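Local coordinates for protein putative peptidase (Chlamydophila abortus, PDB 3CE2) that probably acts as a zinc-dependent oligopeptidase of the M3B family that degrades small bioactive peptides, at residues A[224-229]-A[312-317]; A[308-313]-A[512-517]; A[404-409]-A[428-433]; A[423-428]-A[573-578]. One frame throughout, in Å; residues are numbered along the deposited sequence.

Contact 1 (A[224-229]-A[312-317]). With ZN (zinc ion), chain E.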
loop_
_atom_site.group_PDB
_atom_site.type_symbol
_atom_site.label_atom_id
_atom_site.label_comp_id
_atom_site.label_asym_id
_atom_site.label_seq_id
_atom_site.Cartn_x
_atom_site.Cartn_y
_atom_site.Cartn_z
ATOM N N LEU A 224 -11.997 17.236 23.715
ATOM C CA LEU A 224 -10.669 16.975 23.222
ATOM C C LEU A 224 -10.728 16.755 21.714
ATOM O O LEU A 224 -9.939 17.350 20.974
ATOM C CB LEU A 224 -10.096 15.741 23.918
ATOM C CG LEU A 224 -8.579 15.520 23.905
ATOM C CD1 LEU A 224 -7.890 16.738 24.453
ATOM C CD2 LEU A 224 -8.183 14.268 24.705
ATOM N N ARG A 225 -11.666 15.919 21.254
ATOM C CA ARG A 225 -11.779 15.656 19.823
ATOM C C ARG A 225 -12.030 16.969 19.108
ATOM O O ARG A 225 -11.417 17.272 18.089
ATOM C CB ARG A 225 -12.917 14.686 19.524
ATOM C CG ARG A 225 -12.733 13.295 20.099
ATOM C CD ARG A 225 -13.524 12.243 19.317
ATOM N NE ARG A 225 -14.958 12.553 19.262
ATOM C CZ ARG A 225 -15.854 12.193 20.181
ATOM N NH1 ARG A 225 -15.473 11.497 21.249
ATOM N NH2 ARG A 225 -17.133 12.544 20.031
ATOM N N LYS A 226 -12.908 17.776 19.681
ATOM C CA LYS A 226 -13.341 19.001 19.041
ATOM C C LYS A 226 -12.242 20.054 18.987
ATOM O O LYS A 226 -11.997 20.636 17.905
ATOM C CB LYS A 226 -14.567 19.555 19.746
ATOM C CG LYS A 226 -15.099 20.828 19.179
ATOM C CD LYS A 226 -16.059 21.479 20.157
ATOM C CE LYS A 226 -16.057 22.991 19.908
ATOM N NZ LYS A 226 -17.207 23.772 20.468
ATOM N N THR A 227 -11.576 20.319 20.120
ATOM C CA THR A 227 -10.572 21.420 20.134
ATOM C C THR A 227 -9.297 21.031 19.400
ATOM O O THR A 227 -8.573 21.883 18.896
ATOM C CB THR A 227 -10.199 21.878 21.534
ATOM O OG1 THR A 227 -9.877 20.725 22.320
ATOM C CG2 THR A 227 -11.348 22.647 22.172
ATOM N N SER A 228 -9.067 19.728 19.318
ATOM C CA SER A 228 -7.966 19.159 18.569
ATOM C C SER A 228 -8.171 19.315 17.064
ATOM O O SER A 228 -7.336 19.887 16.356
ATOM C CB SER A 228 -7.852 17.692 18.932
ATOM O OG SER A 228 -6.788 17.121 18.230
ATOM N N TYR A 229 -9.302 18.820 16.577
ATOM C CA TYR A 229 -9.705 19.050 15.189
ATOM C C TYR A 229 -9.695 20.533 14.805
ATOM O O TYR A 229 -9.108 20.911 13.795
ATOM C CB TYR A 229 -11.092 18.438 14.946
ATOM C CG TYR A 229 -11.695 18.775 13.610
ATOM C CD1 TYR A 229 -11.353 18.045 12.470
ATOM C CD2 TYR A 229 -12.595 19.841 13.476
ATOM C CE1 TYR A 229 -11.900 18.356 11.218
ATOM C CE2 TYR A 229 -13.148 20.159 12.230
ATOM C CZ TYR A 229 -12.791 19.408 11.111
ATOM O OH TYR A 229 -13.320 19.705 9.885
ATOM N N HIS A 312 -20.136 15.839 13.807
ATOM C CA HIS A 312 -19.091 16.640 13.225
ATOM C C HIS A 312 -18.008 15.711 12.716
ATOM O O HIS A 312 -17.911 14.541 13.137
ATOM C CB HIS A 312 -18.531 17.579 14.283
ATOM C CG HIS A 312 -19.387 18.782 14.549
ATOM N ND1 HIS A 312 -19.124 20.022 13.999
ATOM C CD2 HIS A 312 -20.493 18.943 15.313
ATOM C CE1 HIS A 312 -20.032 20.888 14.407
ATOM N NE2 HIS A 312 -20.879 20.260 15.200
ATOM N N PHE A 313 -17.180 16.223 11.812
ATOM C CA PHE A 313 -16.057 15.437 11.338
ATOM C C PHE A 313 -15.222 14.911 12.481
ATOM O O PHE A 313 -14.589 13.874 12.341
ATOM C CB PHE A 313 -15.173 16.242 10.420
ATOM C CG PHE A 313 -15.643 16.277 9.025
ATOM C CD1 PHE A 313 -15.781 15.084 8.299
ATOM C CD2 PHE A 313 -15.913 17.492 8.410
ATOM C CE1 PHE A 313 -16.196 15.093 6.975
ATOM C CE2 PHE A 313 -16.336 17.532 7.070
ATOM C CZ PHE A 313 -16.478 16.325 6.347
ATOM N N TYR A 314 -15.213 15.614 13.613
ATOM C CA TYR A 314 -14.419 15.143 14.741
ATOM C C TYR A 314 -15.157 14.102 15.554
ATOM O O TYR A 314 -14.727 13.741 16.644
ATOM C CB TYR A 314 -13.932 16.295 15.616
ATOM C CG TYR A 314 -14.992 17.278 16.057
ATOM C CD1 TYR A 314 -15.784 17.031 17.172
ATOM C CD2 TYR A 314 -15.175 18.464 15.381
ATOM C CE1 TYR A 314 -16.744 17.943 17.591
ATOM C CE2 TYR A 314 -16.128 19.378 15.785
ATOM C CZ TYR A 314 -16.910 19.099 16.894
ATOM O OH TYR A 314 -17.847 20.000 17.296
ATOM N N ASP A 315 -16.261 13.598 15.023
ATOM C CA ASP A 315 -17.004 12.584 15.748
ATOM C C ASP A 315 -16.792 11.241 15.093
ATOM O O ASP A 315 -16.961 10.189 15.722
ATOM C CB ASP A 315 -18.477 12.953 15.786
ATOM C CG ASP A 315 -18.742 14.109 16.723
ATOM O OD1 ASP A 315 -18.284 14.026 17.896
ATOM O OD2 ASP A 315 -19.371 15.102 16.285
ATOM N N VAL A 316 -16.378 11.312 13.831
ATOM C CA VAL A 316 -16.188 10.165 12.959
ATOM C C VAL A 316 -15.394 8.987 13.561
ATOM O O VAL A 316 -15.694 7.835 13.259
ATOM C CB VAL A 316 -15.496 10.617 11.656
ATOM C CG1 VAL A 316 -15.019 9.432 10.872
ATOM C CG2 VAL A 316 -16.429 11.522 10.813
ATOM N N TYR A 317 -14.394 9.245 14.402
ATOM C CA TYR A 317 -13.586 8.131 14.905
ATOM C C TYR A 317 -13.776 7.863 16.394
ATOM O O TYR A 317 -13.076 7.046 16.983
ATOM C CB TYR A 317 -12.101 8.281 14.517
ATOM C CG TYR A 317 -11.896 8.439 13.013
ATOM C CD1 TYR A 317 -12.103 7.371 12.137
ATOM C CD2 TYR A 317 -11.520 9.664 12.469
ATOM C CE1 TYR A 317 -11.936 7.528 10.756
ATOM C CE2 TYR A 317 -11.351 9.836 11.100
ATOM C CZ TYR A 317 -11.555 8.771 10.245
ATOM O OH TYR A 317 -11.389 8.961 8.877
HETATM ZN ZN ZN E . -22.655 20.824 16.301
HETATM O O HOH W 1 -22.737 20.835 18.198
#

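Contact 2 (A[308-313]-A[512-517]). With ZN (zinc ion), chain E.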
loop_
_atom_site.group_PDB
_atom_site.type_symbol
_atom_site.label_atom_id
_atom_site.label_comp_id
_atom_site.label_asym_id
_atom_site.label_seq_id
_atom_site.Cartn_x
_atom_site.Cartn_y
_atom_site.Cartn_z
ATOM N N LEU A 308 -25.588 12.239 20.456
ATOM C CA LEU A 308 -25.138 13.569 20.093
ATOM C C LEU A 308 -26.221 14.248 19.278
ATOM O O LEU A 308 -26.865 13.599 18.453
ATOM C CB LEU A 308 -23.872 13.462 19.230
ATOM C CG LEU A 308 -22.430 13.411 19.751
ATOM C CD1 LEU A 308 -22.317 13.015 21.216
ATOM C CD2 LEU A 308 -21.670 12.450 18.869
ATOM N N LYS A 309 -26.414 15.549 19.463
ATOM C CA LYS A 309 -27.455 16.209 18.683
ATOM C C LYS A 309 -27.034 16.502 17.251
ATOM O O LYS A 309 -27.875 16.729 16.391
ATOM C CB LYS A 309 -28.036 17.447 19.377
ATOM C CG LYS A 309 -27.390 18.770 19.001
ATOM C CD LYS A 309 -28.249 20.005 19.402
ATOM C CE LYS A 309 -29.332 19.726 20.489
ATOM N NZ LYS A 309 -28.941 18.923 21.705
ATOM N N ASP A 310 -25.739 16.497 16.978
ATOM C CA ASP A 310 -25.291 16.576 15.589
ATOM C C ASP A 310 -23.970 15.833 15.395
ATOM O O ASP A 310 -23.456 15.246 16.345
ATOM C CB ASP A 310 -25.271 18.007 15.072
ATOM C CG ASP A 310 -24.359 18.888 15.853
ATOM O OD1 ASP A 310 -23.763 18.405 16.840
ATOM O OD2 ASP A 310 -24.234 20.076 15.470
ATOM N N PHE A 311 -23.440 15.787 14.182
ATOM C CA PHE A 311 -22.312 14.887 13.969
ATOM C C PHE A 311 -21.269 15.592 13.163
ATOM O O PHE A 311 -21.485 15.920 11.994
ATOM C CB PHE A 311 -22.759 13.630 13.239
ATOM C CG PHE A 311 -21.826 12.477 13.367
ATOM C CD1 PHE A 311 -21.682 11.820 14.574
ATOM C CD2 PHE A 311 -21.112 12.025 12.274
ATOM C CE1 PHE A 311 -20.824 10.728 14.701
ATOM C CE2 PHE A 311 -20.258 10.928 12.390
ATOM C CZ PHE A 311 -20.110 10.283 13.622
ATOM N N HIS A 312 -20.136 15.839 13.807
ATOM C CA HIS A 312 -19.091 16.640 13.225
ATOM C C HIS A 312 -18.008 15.711 12.716
ATOM O O HIS A 312 -17.911 14.541 13.137
ATOM C CB HIS A 312 -18.531 17.579 14.283
ATOM C CG HIS A 312 -19.387 18.782 14.549
ATOM N ND1 HIS A 312 -19.124 20.022 13.999
ATOM C CD2 HIS A 312 -20.493 18.943 15.313
ATOM C CE1 HIS A 312 -20.032 20.888 14.407
ATOM N NE2 HIS A 312 -20.879 20.260 15.200
ATOM N N PHE A 313 -17.180 16.223 11.812
ATOM C CA PHE A 313 -16.057 15.437 11.338
ATOM C C PHE A 313 -15.222 14.911 12.481
ATOM O O PHE A 313 -14.589 13.874 12.341
ATOM C CB PHE A 313 -15.173 16.242 10.420
ATOM C CG PHE A 313 -15.643 16.277 9.025
ATOM C CD1 PHE A 313 -15.781 15.084 8.299
ATOM C CD2 PHE A 313 -15.913 17.492 8.410
ATOM C CE1 PHE A 313 -16.196 15.093 6.975
ATOM C CE2 PHE A 313 -16.336 17.532 7.070
ATOM C CZ PHE A 313 -16.478 16.325 6.347
ATOM N N ILE A 512 -25.218 14.166 6.400
ATOM C CA ILE A 512 -25.068 13.702 7.786
ATOM C C ILE A 512 -24.176 14.591 8.635
ATOM O O ILE A 512 -24.418 14.757 9.826
ATOM C CB ILE A 512 -24.574 12.230 7.851
ATOM C CG1 ILE A 512 -24.496 11.727 9.288
ATOM C CG2 ILE A 512 -23.199 12.095 7.195
ATOM C CD1 ILE A 512 -25.728 12.004 10.132
ATOM N N ILE A 513 -23.138 15.154 8.022
ATOM C CA ILE A 513 -22.115 15.885 8.765
ATOM C C ILE A 513 -22.477 17.353 8.889
ATOM O O ILE A 513 -22.892 17.989 7.913
ATOM C CB ILE A 513 -20.715 15.769 8.083
ATOM C CG1 ILE A 513 -20.215 14.327 8.128
ATOM C CG2 ILE A 513 -19.694 16.656 8.803
ATOM C CD1 ILE A 513 -19.702 13.936 9.491
ATOM N N THR A 514 -22.298 17.898 10.085
ATOM C CA THR A 514 -22.366 19.327 10.258
ATOM C C THR A 514 -20.947 19.884 10.108
ATOM O O THR A 514 -20.036 19.468 10.817
ATOM C CB THR A 514 -22.898 19.648 11.647
ATOM O OG1 THR A 514 -24.220 19.101 11.784
ATOM C CG2 THR A 514 -22.868 21.181 11.925
ATOM N N PHE A 515 -20.760 20.810 9.182
ATOM C CA PHE A 515 -19.440 21.358 8.924
ATOM C C PHE A 515 -19.025 22.370 9.962
ATOM O O PHE A 515 -19.862 23.030 10.541
ATOM C CB PHE A 515 -19.377 21.994 7.536
ATOM C CG PHE A 515 -19.567 21.015 6.432
ATOM C CD1 PHE A 515 -19.544 19.648 6.695
ATOM C CD2 PHE A 515 -19.741 21.438 5.129
ATOM C CE1 PHE A 515 -19.712 18.706 5.685
ATOM C CE2 PHE A 515 -19.915 20.495 4.097
ATOM C CZ PHE A 515 -19.903 19.119 4.397
ATOM N N ASP A 516 -17.727 22.462 10.223
ATOM C CA ASP A 516 -17.210 23.557 11.016
ATOM C C ASP A 516 -16.688 24.593 10.047
ATOM O O ASP A 516 -16.621 24.331 8.856
ATOM C CB ASP A 516 -16.143 23.081 11.979
ATOM C CG ASP A 516 -16.717 22.252 13.098
ATOM O OD1 ASP A 516 -17.003 22.816 14.193
ATOM O OD2 ASP A 516 -16.891 21.035 12.882
ATOM N N VAL A 517 -16.351 25.781 10.529
ATOM C CA VAL A 517 -16.040 26.889 9.610
ATOM C C VAL A 517 -14.767 26.655 8.798
ATOM O O VAL A 517 -14.623 27.206 7.728
ATOM C CB VAL A 517 -15.994 28.266 10.337
ATOM C CG1 VAL A 517 -17.337 28.583 10.918
ATOM C CG2 VAL A 517 -14.974 28.248 11.479
HETATM ZN ZN ZN E . -22.655 20.824 16.301
HETATM O O HOH W 1 -22.737 20.835 18.198
HETATM O O HOH W 2 -17.386 18.792 11.257
#

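Contact 3 (A[404-409]-A[428-433]). With ZN (zinc ion), chain D.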
loop_
_atom_site.group_PDB
_atom_site.type_symbol
_atom_site.label_atom_id
_atom_site.label_comp_id
_atom_site.label_asym_id
_atom_site.label_seq_id
_atom_site.Cartn_x
_atom_site.Cartn_y
_atom_site.Cartn_z
ATOM N N GLY A 404 0.361 -12.350 7.601
ATOM C CA GLY A 404 0.100 -13.694 7.058
ATOM C C GLY A 404 -0.487 -13.625 5.650
ATOM O O GLY A 404 -0.182 -14.441 4.776
ATOM N N GLY A 405 -1.328 -12.629 5.425
ATOM C CA GLY A 405 -1.835 -12.385 4.103
ATOM C C GLY A 405 -0.761 -12.082 3.071
ATOM O O GLY A 405 -0.729 -12.743 2.024
ATOM N N HIS A 406 0.098 -11.082 3.332
ATOM C CA HIS A 406 1.180 -10.742 2.383
ATOM C C HIS A 406 2.025 -11.967 2.165
ATOM O O HIS A 406 2.442 -12.264 1.057
ATOM C CB HIS A 406 2.138 -9.661 2.916
ATOM C CG HIS A 406 1.559 -8.290 2.984
ATOM N ND1 HIS A 406 0.812 -7.743 1.964
ATOM C CD2 HIS A 406 1.659 -7.332 3.937
ATOM C CE1 HIS A 406 0.447 -6.518 2.299
ATOM N NE2 HIS A 406 0.944 -6.246 3.493
ATOM N N SER A 407 2.302 -12.655 3.260
ATOM C CA SER A 407 3.184 -13.786 3.245
ATOM C C SER A 407 2.681 -14.929 2.373
ATOM O O SER A 407 3.409 -15.395 1.513
ATOM C CB SER A 407 3.460 -14.248 4.678
ATOM O OG SER A 407 4.432 -13.376 5.230
ATOM N N MET A 408 1.444 -15.367 2.590
ATOM C CA MET A 408 0.845 -16.385 1.745
ATOM C C MET A 408 0.781 -15.955 0.273
ATOM O O MET A 408 1.133 -16.746 -0.637
ATOM C CB MET A 408 -0.519 -16.800 2.288
ATOM C CG MET A 408 -0.407 -17.536 3.632
ATOM S SD MET A 408 0.528 -19.105 3.521
ATOM C CE MET A 408 -0.749 -20.202 2.937
ATOM N N HIS A 409 0.401 -14.699 0.031
ATOM C CA HIS A 409 0.390 -14.160 -1.336
ATOM C C HIS A 409 1.762 -14.441 -1.952
ATOM O O HIS A 409 1.865 -15.059 -3.035
ATOM C CB HIS A 409 0.149 -12.653 -1.301
ATOM C CG HIS A 409 -0.281 -12.052 -2.605
ATOM N ND1 HIS A 409 -0.198 -12.718 -3.812
ATOM C CD2 HIS A 409 -0.774 -10.821 -2.889
ATOM C CE1 HIS A 409 -0.643 -11.933 -4.779
ATOM N NE2 HIS A 409 -0.985 -10.772 -4.245
ATOM N N LEU A 428 -1.742 -4.469 -6.330
ATOM C CA LEU A 428 -2.404 -5.667 -5.792
ATOM C C LEU A 428 -1.901 -6.054 -4.410
ATOM O O LEU A 428 -2.363 -7.026 -3.833
ATOM C CB LEU A 428 -2.221 -6.873 -6.721
ATOM C CG LEU A 428 -2.732 -6.919 -8.162
ATOM C CD1 LEU A 428 -2.288 -8.240 -8.784
ATOM C CD2 LEU A 428 -4.265 -6.781 -8.222
ATOM N N ALA A 429 -0.953 -5.299 -3.873
ATOM C CA ALA A 429 -0.261 -5.726 -2.647
ATOM C C ALA A 429 -1.046 -5.577 -1.357
ATOM O O ALA A 429 -0.599 -6.028 -0.311
ATOM C CB ALA A 429 1.084 -5.009 -2.519
ATOM N N GLU A 430 -2.188 -4.918 -1.389
ATOM C CA GLU A 430 -2.925 -4.758 -0.144
ATOM C C GLU A 430 -4.146 -5.689 -0.029
ATOM O O GLU A 430 -4.749 -5.804 1.036
ATOM C CB GLU A 430 -3.282 -3.275 0.115
ATOM C CG GLU A 430 -2.208 -2.462 0.895
ATOM C CD GLU A 430 -1.920 -2.986 2.331
ATOM O OE1 GLU A 430 -2.827 -3.012 3.203
ATOM O OE2 GLU A 430 -0.764 -3.355 2.606
ATOM N N ILE A 431 -4.484 -6.372 -1.117
ATOM C CA ILE A 431 -5.664 -7.218 -1.157
ATOM C C ILE A 431 -5.609 -8.386 -0.166
ATOM O O ILE A 431 -6.538 -8.590 0.639
ATOM C CB ILE A 431 -5.887 -7.742 -2.588
ATOM C CG1 ILE A 431 -6.151 -6.581 -3.538
ATOM C CG2 ILE A 431 -7.037 -8.720 -2.661
ATOM C CD1 ILE A 431 -6.530 -7.047 -4.934
ATOM N N ALA A 432 -4.527 -9.158 -0.212
ATOM C CA ALA A 432 -4.455 -10.385 0.581
ATOM C C ALA A 432 -4.451 -10.086 2.057
ATOM O O ALA A 432 -5.074 -10.811 2.840
ATOM C CB ALA A 432 -3.238 -11.190 0.221
ATOM N N SER A 433 -3.741 -9.025 2.439
ATOM C CA SER A 433 -3.657 -8.636 3.842
ATOM C C SER A 433 -5.002 -8.127 4.362
ATOM O O SER A 433 -5.436 -8.482 5.467
ATOM C CB SER A 433 -2.601 -7.555 4.009
ATOM O OG SER A 433 -2.787 -6.554 3.023
HETATM ZN ZN ZN D . 0.350 -4.437 4.542
#

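Contact 4 (A[423-428]-A[573-578])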
loop_
_atom_site.group_PDB
_atom_site.type_symbol
_atom_site.label_atom_id
_atom_site.label_comp_id
_atom_site.label_asym_id
_atom_site.label_seq_id
_atom_site.Cartn_x
_atom_site.Cartn_y
_atom_site.Cartn_z
ATOM N N GLN A 423 6.778 -11.130 -8.568
ATOM C CA GLN A 423 6.441 -10.031 -7.699
ATOM C C GLN A 423 5.167 -9.360 -8.195
ATOM O O GLN A 423 5.158 -8.805 -9.289
ATOM C CB GLN A 423 7.584 -9.009 -7.675
ATOM C CG GLN A 423 7.273 -7.827 -6.772
ATOM C CD GLN A 423 6.853 -8.287 -5.371
ATOM O OE1 GLN A 423 5.671 -8.208 -4.991
ATOM N NE2 GLN A 423 7.814 -8.822 -4.619
ATOM N N TYR A 424 4.091 -9.399 -7.412
ATOM C CA TYR A 424 2.836 -8.741 -7.818
ATOM C C TYR A 424 3.010 -7.245 -7.694
ATOM O O TYR A 424 3.769 -6.789 -6.866
ATOM C CB TYR A 424 1.671 -9.228 -6.982
ATOM C CG TYR A 424 1.989 -9.371 -5.522
ATOM C CD1 TYR A 424 2.061 -8.254 -4.685
ATOM C CD2 TYR A 424 2.214 -10.626 -4.969
ATOM C CE1 TYR A 424 2.359 -8.401 -3.343
ATOM C CE2 TYR A 424 2.509 -10.784 -3.621
ATOM C CZ TYR A 424 2.581 -9.675 -2.813
ATOM O OH TYR A 424 2.882 -9.846 -1.467
ATOM N N PRO A 425 2.322 -6.460 -8.522
ATOM C CA PRO A 425 2.611 -5.028 -8.410
ATOM C C PRO A 425 1.919 -4.409 -7.189
ATOM O O PRO A 425 1.102 -5.075 -6.530
ATOM C CB PRO A 425 2.020 -4.453 -9.700
ATOM C CG PRO A 425 0.837 -5.322 -9.976
ATOM C CD PRO A 425 1.271 -6.733 -9.514
ATOM N N ILE A 426 2.250 -3.147 -6.904
ATOM C CA ILE A 426 1.752 -2.447 -5.708
ATOM C C ILE A 426 0.227 -2.387 -5.711
ATOM O O ILE A 426 -0.420 -2.600 -4.691
ATOM C CB ILE A 426 2.318 -1.014 -5.609
ATOM C CG1 ILE A 426 3.851 -1.032 -5.484
ATOM C CG2 ILE A 426 1.678 -0.255 -4.438
ATOM C CD1 ILE A 426 4.381 -1.349 -4.067
ATOM N N PHE A 427 -0.329 -2.103 -6.880
ATOM C CA PHE A 427 -1.757 -2.112 -7.081
ATOM C C PHE A 427 -2.439 -3.350 -6.470
ATOM O O PHE A 427 -3.599 -3.304 -6.139
ATOM C CB PHE A 427 -2.037 -2.036 -8.588
ATOM C CG PHE A 427 -3.491 -1.921 -8.937
ATOM C CD1 PHE A 427 -4.029 -0.706 -9.329
ATOM C CD2 PHE A 427 -4.327 -3.026 -8.866
ATOM C CE1 PHE A 427 -5.369 -0.596 -9.639
ATOM C CE2 PHE A 427 -5.655 -2.911 -9.167
ATOM C CZ PHE A 427 -6.179 -1.689 -9.555
ATOM N N LEU A 428 -1.742 -4.469 -6.330
ATOM C CA LEU A 428 -2.404 -5.667 -5.792
ATOM C C LEU A 428 -1.901 -6.054 -4.410
ATOM O O LEU A 428 -2.363 -7.026 -3.833
ATOM C CB LEU A 428 -2.221 -6.873 -6.721
ATOM C CG LEU A 428 -2.732 -6.919 -8.162
ATOM C CD1 LEU A 428 -2.288 -8.240 -8.784
ATOM C CD2 LEU A 428 -4.265 -6.781 -8.222
ATOM N N ASP A 573 0.763 -10.632 -15.315
ATOM C CA ASP A 573 0.032 -9.886 -16.300
ATOM C C ASP A 573 -0.289 -8.540 -15.667
ATOM O O ASP A 573 0.006 -8.326 -14.494
ATOM C CB ASP A 573 -1.247 -10.645 -16.626
ATOM C CG ASP A 573 -1.787 -10.349 -18.022
ATOM O OD1 ASP A 573 -1.357 -9.380 -18.695
ATOM O OD2 ASP A 573 -2.678 -11.110 -18.448
ATOM N N PHE A 574 -0.887 -7.637 -16.432
ATOM C CA PHE A 574 -1.420 -6.400 -15.879
ATOM C C PHE A 574 -2.403 -6.704 -14.772
ATOM O O PHE A 574 -3.161 -7.668 -14.857
ATOM C CB PHE A 574 -2.082 -5.570 -16.980
ATOM C CG PHE A 574 -1.106 -5.099 -18.021
ATOM C CD1 PHE A 574 -0.077 -4.211 -17.677
ATOM C CD2 PHE A 574 -1.162 -5.586 -19.324
ATOM C CE1 PHE A 574 0.849 -3.798 -18.620
ATOM C CE2 PHE A 574 -0.232 -5.160 -20.273
ATOM C CZ PHE A 574 0.770 -4.278 -19.920
ATOM N N PRO A 575 -2.394 -5.886 -13.721
ATOM C CA PRO A 575 -3.219 -6.175 -12.528
ATOM C C PRO A 575 -4.716 -6.388 -12.791
ATOM O O PRO A 575 -5.321 -7.265 -12.173
ATOM C CB PRO A 575 -3.002 -4.955 -11.626
ATOM C CG PRO A 575 -2.344 -3.884 -12.522
ATOM C CD PRO A 575 -1.610 -4.639 -13.596
ATOM N N LEU A 576 -5.324 -5.608 -13.683
ATOM C CA LEU A 576 -6.756 -5.826 -13.934
ATOM C C LEU A 576 -6.990 -7.153 -14.638
ATOM O O LEU A 576 -7.989 -7.838 -14.372
ATOM C CB LEU A 576 -7.404 -4.685 -14.720
ATOM C CG LEU A 576 -7.385 -3.283 -14.091
ATOM C CD1 LEU A 576 -8.082 -2.299 -15.002
ATOM C CD2 LEU A 576 -7.938 -3.222 -12.644
ATOM N N GLU A 577 -6.076 -7.512 -15.537
ATOM C CA GLU A 577 -6.145 -8.802 -16.210
ATOM C C GLU A 577 -6.018 -9.952 -15.221
ATOM O O GLU A 577 -6.802 -10.901 -15.279
ATOM C CB GLU A 577 -5.112 -8.909 -17.324
ATOM C CG GLU A 577 -5.469 -8.020 -18.496
ATOM C CD GLU A 577 -6.870 -8.349 -19.026
ATOM O OE1 GLU A 577 -7.148 -9.557 -19.255
ATOM O OE2 GLU A 577 -7.701 -7.411 -19.189
ATOM N N ILE A 578 -5.066 -9.853 -14.295
ATOM C CA ILE A 578 -4.928 -10.868 -13.256
ATOM C C ILE A 578 -6.236 -11.014 -12.492
ATOM O O ILE A 578 -6.681 -12.109 -12.164
ATOM C CB ILE A 578 -3.851 -10.504 -12.250
ATOM C CG1 ILE A 578 -2.469 -10.776 -12.838
ATOM C CG2 ILE A 578 -4.041 -11.311 -10.968
ATOM C CD1 ILE A 578 -1.306 -10.294 -11.917
#

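Contact 1 (A[224-229]-A[312-317])
Arg225 reaches from helix 222-237 to the loop around Tyr314 and Asp315, a helix-to-loop contact within the largely helical M3 peptidase fold. CB and CG of Arg225 pass Tyr314 O at 3.5 and 4.0 Å, and the bend at chi3 (-57°) turns NE toward that oxygen. Arg225 CD lies 3.3 Å from Tyr314 O, and Arg225 NE donates to it at 2.9 Å, in the carbonyl plane though the hydrogen bond is bent (142°). At the tip, Arg225 NH2 makes a nearly straight hydrogen bond, part of a salt bridge, to Asp315 OD1 (2.8 Å), while NH1 is taken by Ser219 O. Both acceptors lie in the guanidinium plane, which should restrict its rotation. Asp315 OD2 accepts from His312 N and pairs with Arg222. One helix position on, Lys226 CA sits over a face of the Tyr314 ring, whose opposite face carries His312 CB. The Tyr229 ring meets Tyr314 obliquely, planes 46° apart, and its hydroxyl is hydrogen-bonded to Ser519 and Glu522. Tyr229 CD2 and Tyr314 CD2 are 3.5 Å apart.

Contact 2 (A[308-313]-A[512-517])
The imidazole of His312 and the carboxylate of Asp516 meet at about a right angle as side chains, their planes turned 42° apart. ND1 of His312 donates to Asp516 OD2 at 2.7 Å, arriving on the syn side but 33° out of the carboxylate plane, while the acceptor stays near the plane of the ring. The ring is gripped at both nitrogens, by Asp516 and by the zinc ion, with Thr514 CB over one face. Ile513 CG2 sits squarely above the Phe313 ring, 3.8 Å from its centroid, and Phe515 lies almost parallel to Phe313 but slid so far that the rings barely overlap. Backbones join where Thr514 N donates to Phe311 O (2.9 Å), and a water links Phe313 N, Thr514 O and Asp516 OD2. Asp310 reaches the zinc ion through OD2 at 1.9 Å, beside His312 NE2 at 2.2 Å and a water. The result is an Asp-x-His metal site with a second-shell carboxylate on the histidine, a pairing familiar from zinc proteins, here set apart from the HExxH centre.

Contact 3 (A[404-409]-A[428-433])
His406 and Glu430 hold one zinc ion between helix 394-416 and the residue just before helix 431-447, in the arrangement of an HExxH metallopeptidase, with His402 and His406 on the first helix. In the first shell, NE2 of His406 binds the metal at 2.2 Å and Glu430 OE2 at a longer 2.5 Å; His402 is the third protein ligand. The Glu430 chain bends at chi2 (-62°), which brings its carboxylate back to the metal although its CB starts out away from residues 404-409, and the carboxylate plane stands 66° from the imidazole. Next outward, Ser433 CB lies over one face of the His406 ring, 3.9 Å from the centroid. Ser433 OG donates to Glu430 O at 2.9 Å, from above the carbonyl plane, tying it to the ligand's backbone. Farther out the segments approach closely at Gly405, whose CA is 4.2 Å from Ser433 CA. Beside them Ala432 packs against both Gly405 and the His409 ring, with its CB 3.5 Å from Gly405 O and 4.0 Å from His409 CD2.

Contact 4 (A[423-428]-A[573-578])
Pro575 is the bump of this contact: its CB projects into a shallow hollow formed by Pro425, Phe427 and Leu428. The closest wall is the Phe427 ring, with CD2 of Phe427 3.6 Å from Pro575 CB; Leu428 CG follows at 4.0 Å from that carbon, and Pro425 CG borders it at 4.2 Å. Phe427 holds its ring beside the proline because CG is anti to the backbone N (chi1 -175°), and the two side chains cross at about a right angle. Beyond the hollow, Leu576 places CD2 against the far end of that ring, 3.9 Å from Phe427 CZ. Farther along the helix, CD1 of Leu428 nests against CD1 of Ile578, also 3.9 Å apart. Helix 536-553 also touches Phe427, and Phe566 packs on both Leu428 and Ile578. A proline in the first turn, directly after the N-cap Phe574, is a familiar helix start; here it docks helix 575-581 on the loop leading to the zinc ligand Glu430.

In the fold
The four contacts fall into two pairs. Contacts 1 and 2 share His312 and Phe313, and their centres are 9 Å apart beside one zinc ion; Tyr314 of the first packs against Asp516 of the second. Contacts 3 and 4 share Leu428, with centres 12 Å apart, and Tyr424 stacks on His409 to join them. Contact 3 holds two ligands of the HExxH zinc, the likely active site, and contact 4 packs helix 575-581 on the loop that leads to Glu430. The zinc ion of Asp310 and His312 is a different one, and contacts 1 and 2 lie about 33 and 36 Å from contact 3, centre to centre. Along the chain, contact 3 is nested within the loop closed by contact 2.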